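Local coordinates for protein spherulin-4 (Aspergillus clavatus, PDB 5C5G) that probably hydrolyses glycosidic bonds in galactosaminogalactan, an N-acetylgalactosamine-containing fungal polysaccharide, using a (beta/alpha) barrel that binds N-acetyl-D-galactosamine, at residues P25-V29 with F241-S246; N152-P157 with V169-A173; A200-S204 with D236-G240. All coordinates share one frame; numbering follows the deposited sequence.

Eight parallel strands, from 9-13 to 227-230, close into a barrel with helices outside it, and the three contacts tie together parts of this shell. Helix 24-32, following the first strand, finds its partner only after 211 intervening residues: contact 1 joins it to the start of the last helix, 245-252, and closes the widest loop. Inside that loop the chain forms contact 2, between the loop after strand 148-152 and strand 167-172, then contact 3, between strand 198-203 and the loop after strand 227-230. These two follow in series without crossing, yet touch through neighbouring strands and through Glu172 and Tyr238. Residues 236-240 of contact 3 run directly into 241-246 of contact 1.

Contact 1: residues P25-V29 with F241-S246; sequences PLEDV and FGGQWS
Pro25 leans over one face of the Phe241 ring, CB foremost: Pro25 CB lies 3.6 Å from the Phe241 ring centroid and 7° off the ring normal, a CH-pi contact over the middle of the face. CG and CD reach on toward CD1 and CE1, while CB of Leu26 packs against the far end of the ring, 3.9 Å from Phe241 CZ. The Trp245 indole comes in beside this ring, with Phe241 CD2 over one of its faces. With CG anti to the backbone N (chi1 165°), Trp245 extends toward helix 24-32 and delivers its NE1 to Pro25 O at 3.0 Å. The N-H points nearly straight at the oxygen, 163°, and the oxygen lies in the indole plane; seen from the carbonyl, however, the donor stands well above the peptide plane. Two aliphatic tips converge on the same corner of the indole: Val29 CG2 is 3.6 Å from Trp245 CZ2, and Leu26 CD1 meets that atom at the ring edge. The indole also touches Val10 and Val12 of strand 9-13. The arrangement is the first helix packing against the last helix and the loop leading into it, across the seam of a (beta/alpha) barrel where the chain's two ends meet.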
ATOM      1  N   PRO A  25       5.220 -16.411  -2.016  1.00 14.45           N
ATOM      2  CA  PRO A  25       3.797 -16.381  -2.390  1.00 15.45           C
ATOM      3  C   PRO A  25       3.402 -15.107  -3.123  1.00 13.95           C
ATOM      4  O   PRO A  25       2.446 -15.124  -3.904  1.00 13.59           O
ATOM      5  CB  PRO A  25       3.079 -16.473  -1.041  1.00 16.45           C
ATOM      6  CG  PRO A  25       4.039 -17.179  -0.151  1.00 16.78           C
ATOM      7  CD  PRO A  25       5.392 -16.644  -0.577  1.00 15.61           C
ATOM      8  N   LEU A  26       4.128 -14.020  -2.893  1.00 12.39           N
ATOM      9  CA  LEU A  26       3.889 -12.794  -3.625  1.00 11.99           C
ATOM     10  C   LEU A  26       4.499 -12.898  -5.017  1.00 12.42           C
ATOM     11  O   LEU A  26       3.848 -12.576  -6.024  1.00 13.00           O
ATOM     12  CB  LEU A  26       4.447 -11.578  -2.875  1.00 11.75           C
ATOM     13  CG  LEU A  26       4.412 -10.265  -3.658  1.00 11.58           C
ATOM     14  CD1 LEU A  26       3.007  -9.873  -4.051  1.00 11.90           C
ATOM     15  CD2 LEU A  26       5.045  -9.162  -2.842  1.00 13.22           C
ATOM     16  N   GLU A  27       5.736 -13.358  -5.108  1.00 13.09           N
ATOM     17  CA  GLU A  27       6.344 -13.447  -6.417  1.00 13.92           C
ATOM     18  C   GLU A  27       5.539 -14.375  -7.305  1.00 15.12           C
ATOM     19  O   GLU A  27       5.402 -14.131  -8.504  1.00 15.72           O
ATOM     20  CB  GLU A  27       7.793 -13.902  -6.338  1.00 16.95           C
ATOM     21  CG  GLU A  27       8.516 -13.679  -7.656  1.00 19.91           C
ATOM     22  CD  GLU A  27       9.956 -14.087  -7.625  1.00 22.02           C
ATOM     23  OE1 GLU A  27      10.470 -14.431  -6.536  1.00 24.74           O
ATOM     24  OE2 GLU A  27      10.570 -14.067  -8.706  1.00 23.14           O
ATOM     25  N   ASP A  28       4.998 -15.440  -6.720  1.00 14.79           N
ATOM     26  CA  ASP A  28       4.237 -16.403  -7.504  1.00 17.19           C
ATOM     27  C   ASP A  28       3.010 -15.763  -8.151  1.00 15.50           C
ATOM     28  O   ASP A  28       2.747 -16.002  -9.328  1.00 16.93           O
ATOM     29  CB  ASP A  28       3.833 -17.597  -6.651  1.00 19.40           C
ATOM     30  CG  ASP A  28       5.010 -18.530  -6.336  1.00 30.17           C
ATOM     31  OD1 ASP A  28       6.078 -18.414  -6.973  1.00 31.34           O
ATOM     32  OD2 ASP A  28       4.853 -19.396  -5.453  1.00 32.99           O
ATOM     33  N   VAL A  29       2.267 -14.940  -7.420  1.00 13.28           N
ATOM     34  CA  VAL A  29       1.088 -14.321  -8.018  1.00 13.79           C
ATOM     35  C   VAL A  29       1.460 -13.169  -8.959  1.00 12.64           C
ATOM     36  O   VAL A  29       0.764 -12.946  -9.949  1.00 13.94           O
ATOM     37  CB  VAL A  29       0.049 -13.857  -6.966  1.00 13.07           C
ATOM     38  CG1 VAL A  29      -0.442 -15.038  -6.152  1.00 15.08           C
ATOM     39  CG2 VAL A  29       0.603 -12.762  -6.059  1.00 14.16           C
ATOM     40  N   PHE A 241       0.816 -14.543   4.594  1.00 12.19           N
ATOM     41  CA  PHE A 241      -0.171 -14.645   3.533  1.00 13.15           C
ATOM     42  C   PHE A 241      -1.390 -15.399   4.006  1.00 11.47           C
ATOM     43  O   PHE A 241      -1.272 -16.455   4.621  1.00 13.92           O
ATOM     44  CB  PHE A 241       0.460 -15.319   2.315  1.00 13.00           C
ATOM     45  CG  PHE A 241       1.558 -14.502   1.708  1.00 13.30           C
ATOM     46  CD1 PHE A 241       2.859 -14.618   2.158  1.00 14.66           C
ATOM     47  CD2 PHE A 241       1.280 -13.561   0.748  1.00 12.71           C
ATOM     48  CE1 PHE A 241       3.865 -13.815   1.625  1.00 15.49           C
ATOM     49  CE2 PHE A 241       2.274 -12.768   0.219  1.00 14.91           C
ATOM     50  CZ  PHE A 241       3.566 -12.901   0.652  1.00 14.51           C
ATOM     51  N   GLY A 242      -2.564 -14.855   3.711  1.00 11.69           N
ATOM     52  CA  GLY A 242      -3.803 -15.489   4.105  1.00 12.45           C
ATOM     53  C   GLY A 242      -4.064 -16.755   3.327  1.00 13.73           C
ATOM     54  O   GLY A 242      -3.509 -16.979   2.244  1.00 13.43           O
ATOM     55  N   GLY A 243      -4.948 -17.582   3.867  1.00 13.43           N
ATOM     56  CA  GLY A 243      -5.258 -18.852   3.253  1.00 14.85           C
ATOM     57  C   GLY A 243      -5.921 -18.784   1.895  1.00 15.37           C
ATOM     58  O   GLY A 243      -5.949 -19.795   1.196  1.00 17.12           O
ATOM     59  N   GLN A 244      -6.448 -17.620   1.526  1.00 12.33           N
ATOM     60  CA  GLN A 244      -7.083 -17.438   0.218  1.00 12.99           C
ATOM     61  C   GLN A 244      -6.392 -16.346  -0.586  1.00 12.07           C
ATOM     62  O   GLN A 244      -6.991 -15.709  -1.434  1.00 12.07           O
ATOM     63  CB  GLN A 244      -8.572 -17.142   0.392  1.00 13.72           C
ATOM     64  CG  GLN A 244      -9.303 -18.361   0.957  1.00 17.43           C
ATOM     65  CD  GLN A 244     -10.763 -18.111   1.208  1.00 18.68           C
ATOM     66  OE1 GLN A 244     -11.514 -17.784   0.289  1.00 18.54           O
ATOM     67  NE2 GLN A 244     -11.174 -18.244   2.462  1.00 19.81           N
ATOM     68  N   TRP A 245      -5.110 -16.131  -0.310  1.00 11.03           N
ATOM     69  CA  TRP A 245      -4.338 -15.124  -1.026  1.00 10.82           C
ATOM     70  C   TRP A 245      -4.366 -15.341  -2.545  1.00 11.28           C
ATOM     71  O   TRP A 245      -4.640 -14.414  -3.308  1.00 11.49           O
ATOM     72  CB  TRP A 245      -2.913 -15.137  -0.486  1.00 12.05           C
ATOM     73  CG  TRP A 245      -1.875 -14.429  -1.308  1.00 10.85           C
ATOM     74  CD1 TRP A 245      -0.833 -15.010  -1.952  1.00 12.40           C
ATOM     75  CD2 TRP A 245      -1.761 -13.023  -1.536  1.00 10.90           C
ATOM     76  NE1 TRP A 245      -0.064 -14.056  -2.570  1.00 12.36           N
ATOM     77  CE2 TRP A 245      -0.620 -12.828  -2.337  1.00 11.72           C
ATOM     78  CE3 TRP A 245      -2.510 -11.916  -1.151  1.00 11.39           C
ATOM     79  CZ2 TRP A 245      -0.213 -11.565  -2.768  1.00 12.08           C
ATOM     80  CZ3 TRP A 245      -2.103 -10.656  -1.587  1.00 11.54           C
ATOM     81  CH2 TRP A 245      -0.957 -10.499  -2.368  1.00 11.54           C
ATOM     82  N   SER A 246      -4.109 -16.560  -2.996  1.00 11.70           N
ATOM     83  CA  SER A 246      -4.082 -16.805  -4.434  1.00 14.31           C
ATOM     84  C   SER A 246      -5.473 -16.588  -5.039  1.00 13.12           C
ATOM     85  O   SER A 246      -5.591 -16.071  -6.143  1.00 13.03           O
ATOM     86  CB  SER A 246      -3.534 -18.197  -4.764  1.00 21.79           C
ATOM     87  OG  SER A 246      -4.275 -19.205  -4.124  1.00 32.65           O
TER

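Contact 2: residues N152-P157 with V169-A173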
ATOM      1  N   ASN A 152      -1.689   6.690   4.553  1.00  8.44           N
ATOM      2  CA  ASN A 152      -2.521   5.791   5.352  1.00  8.88           C
ATOM      3  C   ASN A 152      -3.038   6.431   6.637  1.00  8.91           C
ATOM      4  O   ASN A 152      -2.445   6.285   7.702  1.00 10.35           O
ATOM      5  CB  ASN A 152      -1.803   4.512   5.722  1.00  9.60           C
ATOM      6  CG  ASN A 152      -2.730   3.539   6.425  1.00 10.50           C
ATOM      7  OD1 ASN A 152      -3.960   3.672   6.364  1.00 10.97           O
ATOM      8  ND2 ASN A 152      -2.158   2.586   7.150  1.00 12.51           N
ATOM      9  N   PRO A 153      -4.186   7.103   6.543  1.00  9.16           N
ATOM     10  CA  PRO A 153      -4.842   7.580   7.756  1.00  9.81           C
ATOM     11  C   PRO A 153      -5.582   6.459   8.463  1.00 10.55           C
ATOM     12  O   PRO A 153      -5.990   6.647   9.608  1.00 11.89           O
ATOM     13  CB  PRO A 153      -5.831   8.632   7.230  1.00  9.73           C
ATOM     14  CG  PRO A 153      -6.097   8.221   5.818  1.00  8.68           C
ATOM     15  CD  PRO A 153      -4.809   7.634   5.319  1.00  9.63           C
ATOM     16  N   GLY A 154      -5.768   5.328   7.800  1.00 10.34           N
ATOM     17  CA  GLY A 154      -6.417   4.180   8.407  1.00 11.86           C
ATOM     18  C   GLY A 154      -7.899   4.379   8.669  1.00 11.31           C
ATOM     19  O   GLY A 154      -8.495   3.632   9.451  1.00 14.49           O
ATOM     20  N   ALA A 155      -8.489   5.374   8.015  1.00 11.37           N
ATOM     21  CA  ALA A 155      -9.853   5.820   8.250  1.00 10.46           C
ATOM     22  C   ALA A 155     -10.069   6.972   7.283  1.00 11.46           C
ATOM     23  O   ALA A 155      -9.137   7.372   6.581  1.00 10.78           O
ATOM     24  CB  ALA A 155     -10.035   6.275   9.694  1.00 15.18           C
ATOM     25  N   ILE A 156     -11.280   7.502   7.207  1.00 11.45           N
ATOM     26  CA  ILE A 156     -11.551   8.522   6.213  1.00 11.35           C
ATOM     27  C   ILE A 156     -11.030   9.884   6.668  1.00 10.87           C
ATOM     28  O   ILE A 156     -11.465  10.385   7.699  1.00 11.65           O
ATOM     29  CB  ILE A 156     -13.059   8.620   5.927  1.00 11.71           C
ATOM     30  CG1 ILE A 156     -13.577   7.304   5.324  1.00 12.46           C
ATOM     31  CG2 ILE A 156     -13.321   9.764   4.938  1.00 13.62           C
ATOM     32  CD1 ILE A 156     -15.088   7.197   5.336  1.00 12.98           C
ATOM     33  N   PRO A 157     -10.112  10.503   5.918  1.00 10.69           N
ATOM     34  CA  PRO A 157      -9.635  11.829   6.298  1.00 10.39           C
ATOM     35  C   PRO A 157     -10.502  12.893   5.677  1.00 10.49           C
ATOM     36  O   PRO A 157     -11.315  12.573   4.807  1.00 11.10           O
ATOM     37  CB  PRO A 157      -8.256  11.871   5.645  1.00 12.23           C
ATOM     38  CG  PRO A 157      -8.482  11.157   4.361  1.00 11.44           C
ATOM     39  CD  PRO A 157      -9.444  10.034   4.687  1.00 10.28           C
ATOM     40  N   VAL A 169      -5.350   5.257   1.920  1.00  8.21           N
ATOM     41  CA  VAL A 169      -6.003   4.139   2.591  1.00  8.68           C
ATOM     42  C   VAL A 169      -7.054   4.683   3.536  1.00  8.23           C
ATOM     43  O   VAL A 169      -6.758   5.136   4.629  1.00  9.49           O
ATOM     44  CB  VAL A 169      -4.985   3.276   3.356  1.00  8.53           C
ATOM     45  CG1 VAL A 169      -5.677   2.047   3.909  1.00 10.66           C
ATOM     46  CG2 VAL A 169      -3.803   2.868   2.462  1.00 10.44           C
ATOM     47  N   VAL A 170      -8.305   4.641   3.091  1.00  8.23           N
ATOM     48  CA  VAL A 170      -9.412   5.221   3.846  1.00  9.46           C
ATOM     49  C   VAL A 170     -10.169   4.205   4.674  1.00  9.53           C
ATOM     50  O   VAL A 170     -11.049   4.598   5.441  1.00 10.14           O
ATOM     51  CB  VAL A 170     -10.406   5.985   2.944  1.00  9.68           C
ATOM     52  CG1 VAL A 170      -9.722   7.176   2.272  1.00  9.65           C
ATOM     53  CG2 VAL A 170     -11.073   5.073   1.913  1.00 10.21           C
ATOM     54  N   PHE A 171      -9.826   2.927   4.544  1.00  9.56           N
ATOM     55  CA  PHE A 171     -10.400   1.877   5.361  1.00  9.51           C
ATOM     56  C   PHE A 171      -9.274   0.900   5.651  1.00  9.80           C
ATOM     57  O   PHE A 171      -8.624   0.421   4.719  1.00  9.61           O
ATOM     58  CB  PHE A 171     -11.566   1.168   4.655  1.00 10.71           C
ATOM     59  CG  PHE A 171     -12.218   0.154   5.536  1.00 10.82           C
ATOM     60  CD1 PHE A 171     -11.723  -1.133   5.602  1.00 10.38           C
ATOM     61  CD2 PHE A 171     -13.267   0.514   6.373  1.00 12.21           C
ATOM     62  CE1 PHE A 171     -12.276  -2.051   6.471  1.00 12.30           C
ATOM     63  CE2 PHE A 171     -13.838  -0.408   7.226  1.00 14.01           C
ATOM     64  CZ  PHE A 171     -13.343  -1.677   7.279  1.00 13.11           C
ATOM     65  N   GLU A 172      -9.033   0.624   6.930  1.00  9.36           N
ATOM     66  CA  GLU A 172      -8.019  -0.331   7.351  1.00 10.00           C
ATOM     67  C   GLU A 172      -8.528  -0.974   8.634  1.00 10.56           C
ATOM     68  O   GLU A 172      -8.288  -0.456   9.727  1.00 12.63           O
ATOM     69  CB  GLU A 172      -6.649   0.338   7.577  1.00 10.91           C
ATOM     70  CG  GLU A 172      -5.554  -0.693   7.867  1.00 13.15           C
ATOM     71  CD  GLU A 172      -4.374  -0.197   8.658  1.00 15.12           C
ATOM     72  OE1 GLU A 172      -4.173   1.022   8.782  1.00 15.33           O
ATOM     73  OE2 GLU A 172      -3.638  -1.070   9.182  1.00 16.23           O
ATOM     74  N   ALA A 173      -9.234  -2.085   8.513  1.00 10.09           N
ATOM     75  CA  ALA A 173      -9.904  -2.648   9.667  1.00 11.40           C
ATOM     76  C   ALA A 173     -10.384  -4.041   9.357  1.00 10.88           C
ATOM     77  O   ALA A 173     -10.165  -4.570   8.272  1.00 10.71           O
ATOM     78  CB  ALA A 173     -11.068  -1.755  10.083  1.00 14.37           C
TER
HETATM   79  O   HOH W   1     -10.711   2.154   8.836  1.00 13.43           O
HETATM   80  O   HOH W   2      -7.708   1.785  11.095  1.00 22.97           O
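Asn152, the last residue of its strand, reaches across to strand 167-172, a chi1 of -174° swinging CG away from its own backbone N. Its CB lies 4.2 Å from Val169 CB. At the next step CG has two neighbours, Val169 CB and Glu172 OE1. OD1 then lies against the valine, 3.2 Å from Val169 CB, and also accepts a weak, bent bond from Gly154 N within its own segment. On the other branch, Asn152 ND2 donates to Glu172 OE1 at 3.0 Å; the N-H is nearly straight (166°) and the acceptor lies in the amide plane, but OE1 is approached from above the carboxylate, whose plane is turned 48° from the amide. ND2 has a further, weak bond to Asp116 OD1, so one amide nitrogen bridges two residues that bind N-acetyl-D-galactosamine. This is the C-terminal mouth of the barrel strands, where (beta/alpha)-barrel enzymes place their active sites, and Asn152 probably serves there as a second-shell link, positioning the two acids. The stronger partner of Glu172 is Tyr238, bonded to OE2, which gives the carboxylate a grip on each oxygen. The loop itself is held to the strand by lesser means: Gly154 N makes a weak bond to Val169 O, and Val170 CA directs a C-H toward Ala155 O. Two waters bridge Gly154 O to the Glu172 backbone, one bonding to its N and the other to its O. Farther along, Pro157 CD packs 3.8 Å from Val170 CG1.

Contact 3: residues A200-S204 with D236-G240. With EDO (1,2-ethanediol), chain C.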
ATOM      1  N   ALA A 200      -8.447   0.343   0.048  1.00  8.84           N
ATOM      2  CA  ALA A 200      -9.144  -0.368   1.108  1.00  8.99           C
ATOM      3  C   ALA A 200      -8.319  -1.560   1.552  1.00  8.97           C
ATOM      4  O   ALA A 200      -7.891  -2.364   0.722  1.00  9.34           O
ATOM      5  CB  ALA A 200     -10.495  -0.843   0.645  1.00 10.56           C
ATOM      6  N   VAL A 201      -8.161  -1.683   2.865  1.00  8.67           N
ATOM      7  CA  VAL A 201      -7.467  -2.789   3.493  1.00  9.01           C
ATOM      8  C   VAL A 201      -8.442  -3.470   4.453  1.00  8.95           C
ATOM      9  O   VAL A 201      -8.870  -2.865   5.447  1.00  9.94           O
ATOM     10  CB  VAL A 201      -6.239  -2.290   4.257  1.00 10.18           C
ATOM     11  CG1 VAL A 201      -5.617  -3.408   5.085  1.00 11.29           C
ATOM     12  CG2 VAL A 201      -5.200  -1.740   3.296  1.00 10.98           C
ATOM     13  N   ILE A 202      -8.775  -4.716   4.158  1.00  8.58           N
ATOM     14  CA  ILE A 202      -9.731  -5.473   4.952  1.00  9.48           C
ATOM     15  C   ILE A 202      -9.056  -6.752   5.397  1.00 10.41           C
ATOM     16  O   ILE A 202      -8.757  -7.610   4.577  1.00 11.05           O
ATOM     17  CB  ILE A 202     -11.004  -5.819   4.162  1.00  9.96           C
ATOM     18  CG1 ILE A 202     -11.627  -4.561   3.549  1.00 11.09           C
ATOM     19  CG2 ILE A 202     -12.020  -6.520   5.058  1.00 11.16           C
ATOM     20  CD1 ILE A 202     -12.712  -4.869   2.520  1.00 12.96           C
ATOM     21  N   HIS A 203      -8.830  -6.885   6.695  1.00  9.67           N
ATOM     22  CA  HIS A 203      -8.232  -8.088   7.244  1.00  9.98           C
ATOM     23  C   HIS A 203      -9.254  -8.833   8.088  1.00 10.93           C
ATOM     24  O   HIS A 203     -10.402  -8.398   8.225  1.00 10.65           O
ATOM     25  CB  HIS A 203      -6.960  -7.755   8.019  1.00 10.43           C
ATOM     26  CG  HIS A 203      -7.134  -6.739   9.100  1.00 10.87           C
ATOM     27  ND1 HIS A 203      -7.833  -6.984  10.261  1.00 11.48           N
ATOM     28  CD2 HIS A 203      -6.662  -5.475   9.202  1.00 11.31           C
ATOM     29  CE1 HIS A 203      -7.791  -5.907  11.027  1.00 11.99           C
ATOM     30  NE2 HIS A 203      -7.086  -4.978  10.406  1.00 11.95           N
ATOM     31  N   SER A 204      -8.853  -9.972   8.639  1.00 11.76           N
ATOM     32  CA  SER A 204      -9.704 -10.723   9.555  1.00 12.68           C
ATOM     33  C   SER A 204     -10.998 -11.150   8.879  1.00 11.79           C
ATOM     34  O   SER A 204     -12.044 -11.272   9.532  1.00 13.44           O
ATOM     35  CB  SER A 204      -9.987  -9.899  10.819  1.00 13.76           C
ATOM     36  OG  SER A 204      -8.765  -9.380  11.353  1.00 14.64           O
ATOM     37  N   ASP A 236      -1.256 -11.057  12.674  1.00 12.21           N
ATOM     38  CA  ASP A 236      -0.088 -10.920  11.800  1.00 12.33           C
ATOM     39  C   ASP A 236      -0.504 -10.818  10.341  1.00 12.00           C
ATOM     40  O   ASP A 236       0.131 -11.381   9.430  1.00 12.93           O
ATOM     41  CB  ASP A 236       0.902 -12.062  12.017  1.00 13.67           C
ATOM     42  CG  ASP A 236       1.528 -12.026  13.380  1.00 14.50           C
ATOM     43  OD1 ASP A 236       1.848 -10.920  13.854  1.00 15.82           O
ATOM     44  OD2 ASP A 236       1.697 -13.108  13.969  1.00 16.37           O
ATOM     45  N   TYR A 237      -1.568 -10.060  10.116  1.00 10.51           N
ATOM     46  CA  TYR A 237      -2.184  -9.977   8.801  1.00 10.15           C
ATOM     47  C   TYR A 237      -1.379  -9.203   7.760  1.00 10.58           C
ATOM     48  O   TYR A 237      -1.740  -9.253   6.586  1.00 10.27           O
ATOM     49  CB  TYR A 237      -3.621  -9.430   8.886  1.00 11.04           C
ATOM     50  CG  TYR A 237      -3.874  -8.436  10.001  1.00 10.61           C
ATOM     51  CD1 TYR A 237      -3.390  -7.133   9.944  1.00 10.51           C
ATOM     52  CD2 TYR A 237      -4.602  -8.816  11.119  1.00 10.79           C
ATOM     53  CE1 TYR A 237      -3.625  -6.254  10.969  1.00 11.06           C
ATOM     54  CE2 TYR A 237      -4.847  -7.948  12.141  1.00 12.63           C
ATOM     55  CZ  TYR A 237      -4.362  -6.662  12.059  1.00 11.21           C
ATOM     56  OH  TYR A 237      -4.611  -5.800  13.094  1.00 13.88           O
ATOM     57  N   TYR A 238      -0.311  -8.512   8.158  1.00 10.01           N
ATOM     58  CA  TYR A 238       0.616  -7.904   7.203  1.00 10.26           C
ATOM     59  C   TYR A 238       1.954  -8.611   7.191  1.00 11.58           C
ATOM     60  O   TYR A 238       2.875  -8.175   6.503  1.00 12.89           O
ATOM     61  CB  TYR A 238       0.829  -6.414   7.503  1.00 10.95           C
ATOM     62  CG  TYR A 238      -0.454  -5.624   7.650  1.00 11.27           C
ATOM     63  CD1 TYR A 238      -1.537  -5.848   6.820  1.00 10.77           C
ATOM     64  CD2 TYR A 238      -0.570  -4.656   8.632  1.00 13.64           C
ATOM     65  CE1 TYR A 238      -2.710  -5.119   6.965  1.00 11.14           C
ATOM     66  CE2 TYR A 238      -1.734  -3.920   8.780  1.00 13.48           C
ATOM     67  CZ  TYR A 238      -2.798  -4.160   7.938  1.00 12.12           C
ATOM     68  OH  TYR A 238      -3.978  -3.451   8.086  1.00 12.50           O
ATOM     69  N   ALA A 239       2.067  -9.714   7.925  1.00 11.58           N
ATOM     70  CA  ALA A 239       3.347 -10.400   8.062  1.00 11.84           C
ATOM     71  C   ALA A 239       3.265 -11.851   7.640  1.00 12.41           C
ATOM     72  O   ALA A 239       4.171 -12.634   7.933  1.00 16.09           O
ATOM     73  CB  ALA A 239       3.862 -10.284   9.484  1.00 14.97           C
ATOM     74  N   GLY A 240       2.226 -12.185   6.901  1.00 13.64           N
ATOM     75  CA  GLY A 240       2.064 -13.519   6.365  1.00 14.72           C
ATOM     76  C   GLY A 240       0.975 -13.453   5.321  1.00 12.46           C
ATOM     77  O   GLY A 240       0.280 -12.444   5.192  1.00 13.37           O
TER
HETATM   78  C1  EDO C 402       1.144  -8.888   2.761  1.00 22.29           C
HETATM   79  O1  EDO C 402       1.729  -9.292   3.997  1.00 22.98           O
HETATM   80  C2  EDO C 402       0.886 -10.149   1.954  1.00 25.17           C
HETATM   81  O2  EDO C 402      -0.170 -10.899   2.555  1.00 18.00           O
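At the rim of the N-acetyl-D-galactosamine site, the end of strand 198-203 meets the loop that follows the last barrel strand, and two tyrosines of that loop do the touching. The His203 and Tyr237 rings form a face-to-face stack: centroids 3.7 Å apart, planes at 3°. The overlap is nearly complete, with Tyr237 CZ over the centre of the imidazole and His203 CG over the centre of the phenol. The histidine's CG lies between its backbone N and carbonyl carbon (chi1 55°), which lifts the imidazole off the strand to face the loop. In the imidazole, His203 ND1 shares a 2.8 Å hydrogen bond with Ser204 OG, and either partner could be the donor; this bond would limit rotation of the ring. Tyr238 comes from the side: its OH lies near the imidazole plane, 3.5 Å from His203 CD2, and 3.4 Å from Val201 CG1, which stands at the phenol's edge. Tyr237 CD1 lies over the face of the Tyr238 ring. The polar partner of Tyr238 OH is OE2 of Glu172, a sugar-binding residue. A 1,2-ethanediol, probably from the crystallisation liquor, bonds to Gly240 O on the same loop. Between the two segments the contact is therefore ring stacking and apolar packing, and by placing Tyr238 OH it probably helps to fix the orientation of the Glu172 carboxylate in the sugar site.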